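Local coordinates for flagellar basal body rod modification protein (Helicobacter pylori 26695, PDB 4ZZF), which is probably required for assembly of the flagellar hook, perhaps as a hook-capping scaffold, and is represented here by a truncated piece that includes its Ig-like domain, at residues A[1-4]-A[5-8]; A[125-129]-A[130-134]. One frame throughout, in Å; residues are numbered along the deposited sequence.

Contact 1. Residues A[1-4]-A[5-8]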
loop_
_atom_site.group_PDB
_atom_site.type_symbol
_atom_site.label_atom_id
_atom_site.label_comp_id
_atom_site.label_asym_id
_atom_site.label_seq_id
_atom_site.Cartn_x
_atom_site.Cartn_y
_atom_site.Cartn_z
ATOM N N ASN A 1 10.175 2.881 9.341
ATOM C CA ASN A 1 10.045 1.494 8.898
ATOM C C ASN A 1 9.058 1.339 7.740
ATOM O O ASN A 1 9.241 0.496 6.863
ATOM C CB ASN A 1 9.621 0.591 10.070
ATOM C CG ASN A 1 9.208 -0.808 9.615
ATOM O OD1 ASN A 1 8.043 -1.048 9.262
ATOM N ND2 ASN A 1 10.166 -1.736 9.615
ATOM N N SER A 2 8.010 2.154 7.742
ATOM C CA SER A 2 6.991 2.072 6.701
ATOM C C SER A 2 7.235 3.051 5.537
ATOM O O SER A 2 7.580 4.225 5.736
ATOM C CB SER A 2 5.592 2.304 7.302
ATOM O OG SER A 2 4.587 1.950 6.373
ATOM N N VAL A 3 7.041 2.540 4.324
ATOM C CA VAL A 3 7.106 3.336 3.113
ATOM C C VAL A 3 5.714 3.462 2.463
ATOM O O VAL A 3 5.593 3.789 1.277
ATOM C CB VAL A 3 8.134 2.737 2.095
ATOM C CG1 VAL A 3 9.463 2.475 2.786
ATOM C CG2 VAL A 3 7.616 1.462 1.415
ATOM N N SER A 4 4.669 3.223 3.253
ATOM C CA SER A 4 3.293 3.322 2.778
ATOM C C SER A 4 2.894 4.762 2.439
ATOM O O SER A 4 1.882 4.986 1.779
ATOM C CB SER A 4 2.318 2.742 3.814
ATOM O OG SER A 4 2.436 3.447 5.037
ATOM N N MET A 5 3.699 5.731 2.861
ATOM C CA MET A 5 3.418 7.132 2.562
ATOM C C MET A 5 3.673 7.479 1.109
ATOM O O MET A 5 3.081 8.420 0.571
ATOM C CB MET A 5 4.260 8.037 3.458
ATOM C CG MET A 5 3.964 7.836 4.928
ATOM S SD MET A 5 5.295 8.400 6.008
ATOM C CE MET A 5 4.516 8.205 7.613
ATOM N N ILE A 6 4.559 6.723 0.474
ATOM C CA ILE A 6 4.890 6.976 -0.914
ATOM C C ILE A 6 3.630 6.944 -1.767
ATOM O O ILE A 6 2.852 6.009 -1.685
ATOM C CB ILE A 6 5.894 5.956 -1.442
ATOM C CG1 ILE A 6 7.242 6.132 -0.738
ATOM C CG2 ILE A 6 6.040 6.086 -2.954
ATOM C CD1 ILE A 6 8.175 4.982 -0.992
ATOM N N GLY A 7 3.428 7.991 -2.557
ATOM C CA GLY A 7 2.258 8.105 -3.399
ATOM C C GLY A 7 1.085 8.779 -2.717
ATOM O O GLY A 7 0.066 9.044 -3.356
ATOM N N LYS A 8 1.206 9.046 -1.421
ATOM C CA LYS A 8 0.156 9.767 -0.703
ATOM C C LYS A 8 0.426 11.255 -0.815
ATOM O O LYS A 8 1.548 11.665 -1.124
ATOM C CB LYS A 8 0.084 9.364 0.779
ATOM C CG LYS A 8 -0.113 7.854 1.063
ATOM C CD LYS A 8 -1.445 7.344 0.543
ATOM C CE LYS A 8 -1.752 5.936 1.045
ATOM N NZ LYS A 8 -0.692 4.952 0.692
#
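Lys8 NZ bonds the carbonyl oxygen of Ser4 at 2.8 Å, arriving nearly end-on to the carbonyl with a C=O...N angle of 165°. The ammonium group reaches back across two overlapping beta turns, a type I turn from Val3 to Ile6 and a type II turn from Met5 to Lys8, which lead into strand 9-12. To reach back, the lysine chain folds twice, at chi2 (-64°) and at chi4 (-57°), and its CG also comes alongside Ser4 O. The first turn is closed by Ile6 N on Val3 O at 3.2 Å, a bond in which the donor sits well above the carbonyl plane; the second by Lys8 N on Met5 O at 2.8 Å. Gly7 holds the positive phi suited to the third place of a type II turn.

At the start of the first turn, Ser2 OG and Ser4 OG share a hydrogen bond of 2.9 Å. Ser4 OG is gripped again by Val3 N of the third subunit, while Val3 N of this chain bonds Ser4 OG of the second, so the serines are built into the subunit interface. Phe140 of the second subunit packs on both Val3 and Ile6. Across the type I turn these two side chains meet lightly, the terminal methyl CD1 of Ile6 lying 3.8 Å from Val3 CB.

Contact 2. Residues A[125-129]-A[130-134]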
loop_
_atom_site.group_PDB
_atom_site.type_symbol
_atom_site.label_atom_id
_atom_site.label_comp_id
_atom_site.label_asym_id
_atom_site.label_seq_id
_atom_site.Cartn_x
_atom_site.Cartn_y
_atom_site.Cartn_z
ATOM N N LEU A 125 10.875 12.223 3.983
ATOM C CA LEU A 125 9.975 12.250 2.841
ATOM C C LEU A 125 10.521 13.152 1.747
ATOM O O LEU A 125 10.851 14.311 2.004
ATOM C CB LEU A 125 8.601 12.750 3.259
ATOM C CG LEU A 125 7.880 12.050 4.396
ATOM C CD1 LEU A 125 6.622 12.859 4.747
ATOM C CD2 LEU A 125 7.528 10.630 3.959
ATOM N N ARG A 126 10.605 12.646 0.525
ATOM C CA ARG A 126 10.939 13.523 -0.581
ATOM C C ARG A 126 9.665 14.047 -1.220
ATOM O O ARG A 126 8.844 13.276 -1.712
ATOM C CB ARG A 126 11.802 12.825 -1.633
ATOM C CG ARG A 126 12.127 13.761 -2.813
ATOM C CD ARG A 126 12.586 13.014 -4.062
ATOM N NE ARG A 126 13.817 12.257 -3.833
ATOM C CZ ARG A 126 15.031 12.806 -3.761
ATOM N NH1 ARG A 126 15.176 14.131 -3.897
ATOM N NH2 ARG A 126 16.102 12.034 -3.544
ATOM N N MET A 127 9.523 15.369 -1.199
ATOM C CA MET A 127 8.354 16.070 -1.722
ATOM C C MET A 127 8.806 17.200 -2.632
ATOM O O MET A 127 9.066 18.307 -2.174
ATOM C CB MET A 127 7.501 16.618 -0.575
ATOM C CG MET A 127 7.114 15.552 0.441
ATOM S SD MET A 127 6.326 16.171 1.938
ATOM C CE MET A 127 5.028 17.184 1.238
ATOM N N GLY A 128 8.902 16.916 -3.922
ATOM C CA GLY A 128 9.474 17.867 -4.850
ATOM C C GLY A 128 10.922 18.084 -4.460
ATOM O O GLY A 128 11.633 17.129 -4.164
ATOM N N GLU A 129 11.351 19.338 -4.430
ATOM C CA GLU A 129 12.712 19.665 -4.010
ATOM C C GLU A 129 12.924 19.591 -2.494
ATOM O O GLU A 129 14.060 19.622 -2.035
ATOM C CB GLU A 129 13.089 21.061 -4.507
ATOM C CG GLU A 129 13.299 21.141 -6.014
ATOM C CD GLU A 129 14.487 20.314 -6.470
ATOM O OE1 GLU A 129 15.462 20.212 -5.697
ATOM O OE2 GLU A 129 14.445 19.764 -7.595
ATOM N N MET A 130 11.848 19.496 -1.713
ATOM C CA MET A 130 11.997 19.477 -0.261
ATOM C C MET A 130 12.222 18.063 0.265
ATOM O O MET A 130 11.692 17.081 -0.260
ATOM C CB MET A 130 10.778 20.099 0.428
ATOM C CG MET A 130 10.485 21.529 -0.005
ATOM S SD MET A 130 9.092 22.273 0.884
ATOM C CE MET A 130 9.647 22.084 2.573
ATOM N N VAL A 131 13.032 17.967 1.307
ATOM C CA VAL A 131 13.228 16.712 1.992
ATOM C C VAL A 131 12.935 16.952 3.457
ATOM O O VAL A 131 13.602 17.754 4.108
ATOM C CB VAL A 131 14.638 16.169 1.788
ATOM C CG1 VAL A 131 14.835 14.887 2.600
ATOM C CG2 VAL A 131 14.860 15.900 0.316
ATOM N N LEU A 132 11.913 16.274 3.968
ATOM C CA LEU A 132 11.392 16.580 5.294
ATOM C C LEU A 132 11.295 15.340 6.168
ATOM O O LEU A 132 10.997 14.253 5.680
ATOM C CB LEU A 132 10.018 17.247 5.176
ATOM C CG LEU A 132 9.945 18.576 4.423
ATOM C CD1 LEU A 132 8.498 18.969 4.219
ATOM C CD2 LEU A 132 10.697 19.668 5.185
ATOM N N PRO A 133 11.542 15.506 7.474
ATOM C CA PRO A 133 11.430 14.416 8.444
ATOM C C PRO A 133 10.000 13.943 8.564
ATOM O O PRO A 133 9.087 14.754 8.451
ATOM C CB PRO A 133 11.880 15.050 9.766
ATOM C CG PRO A 133 12.492 16.357 9.406
ATOM C CD PRO A 133 11.886 16.786 8.112
ATOM N N ILE A 134 9.829 12.652 8.819
ATOM C CA ILE A 134 8.528 12.021 9.015
ATOM C C ILE A 134 7.657 12.705 10.058
ATOM O O ILE A 134 6.443 12.826 9.879
ATOM C CB ILE A 134 8.703 10.557 9.435
ATOM C CG1 ILE A 134 9.212 9.768 8.254
ATOM C CG2 ILE A 134 7.382 9.950 9.885
ATOM C CD1 ILE A 134 8.222 9.703 7.164
#
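Leu125 N donates to Leu132 O over only 2.6 Å, with a nearly straight N-H...O angle of 173°. The return bond of the same pair, Leu132 N to Leu125 O, is 3.0 Å long, and the Leu125 oxygen receives a second, weaker approach from Val131 CA, a CA-H...O contact of 3.4 Å. Nearer the turn, Met127 N reaches Met130 O at 2.9 Å. Met130 N completes the set on Met127 O at 3.1 Å, but this bond is more bent (145° at the hydrogen) and comes from above the carbonyl plane.

Together the four bonds make a two-residue beta hairpin, with Gly128 and Glu129 at the corners of a type II' turn; Gly128 takes the positive phi required at the first corner, and its N is held by Glu114 OE1. Strand 122-127 is the middle strand of a three-stranded antiparallel sheet, with 115-119 on its other edge. Arg126 and Val131 form the non-hydrogen-bonded pair. Arg126 NE bonds Ser115 OG, and its NH2 makes a long, weak ion pair with Glu139 of the second subunit.

Leu125, Met127, Met130 and Leu132 share the other face. There Met127 SD lies 4.2 Å from Leu132 CD1, a loose apolar contact, whereas Met130 keeps its CB and CG by Met127 O, its far end leading away; its side chain also packs on Val14. Beyond the strand, Ile134 swings its chain back towards Leu125: with CG1 anti to the carbonyl carbon (chi1 -71°) and a further bend at chi2, the isoleucine side chain crosses that of Leu125 at about a right angle, and its CD1 presses on CD2 of the leucine at 3.4 Å, tighter than usual for two methyl carbons.

From the N terminus, contact 1 winds residues 1-8 through two turns before strand 9-12; the chain then passes through the Ig-like domain and strand 115-119 before contact 2 folds residues 125-134 into the last hairpin of the three-stranded sheet. The two local loops follow in series, neither nested nor crossing, with centres about 12 Å apart. They meet through the side chain of Met5, whose SD lies 3.4 Å from Ile134 CD1 and 3.8 Å from Leu125 CD2. The N-terminal turns are thereby packed against the hairpin, and backbone bonds from Gly7 and Lys8 to Val113 tie them to the chain just before strand 115-119.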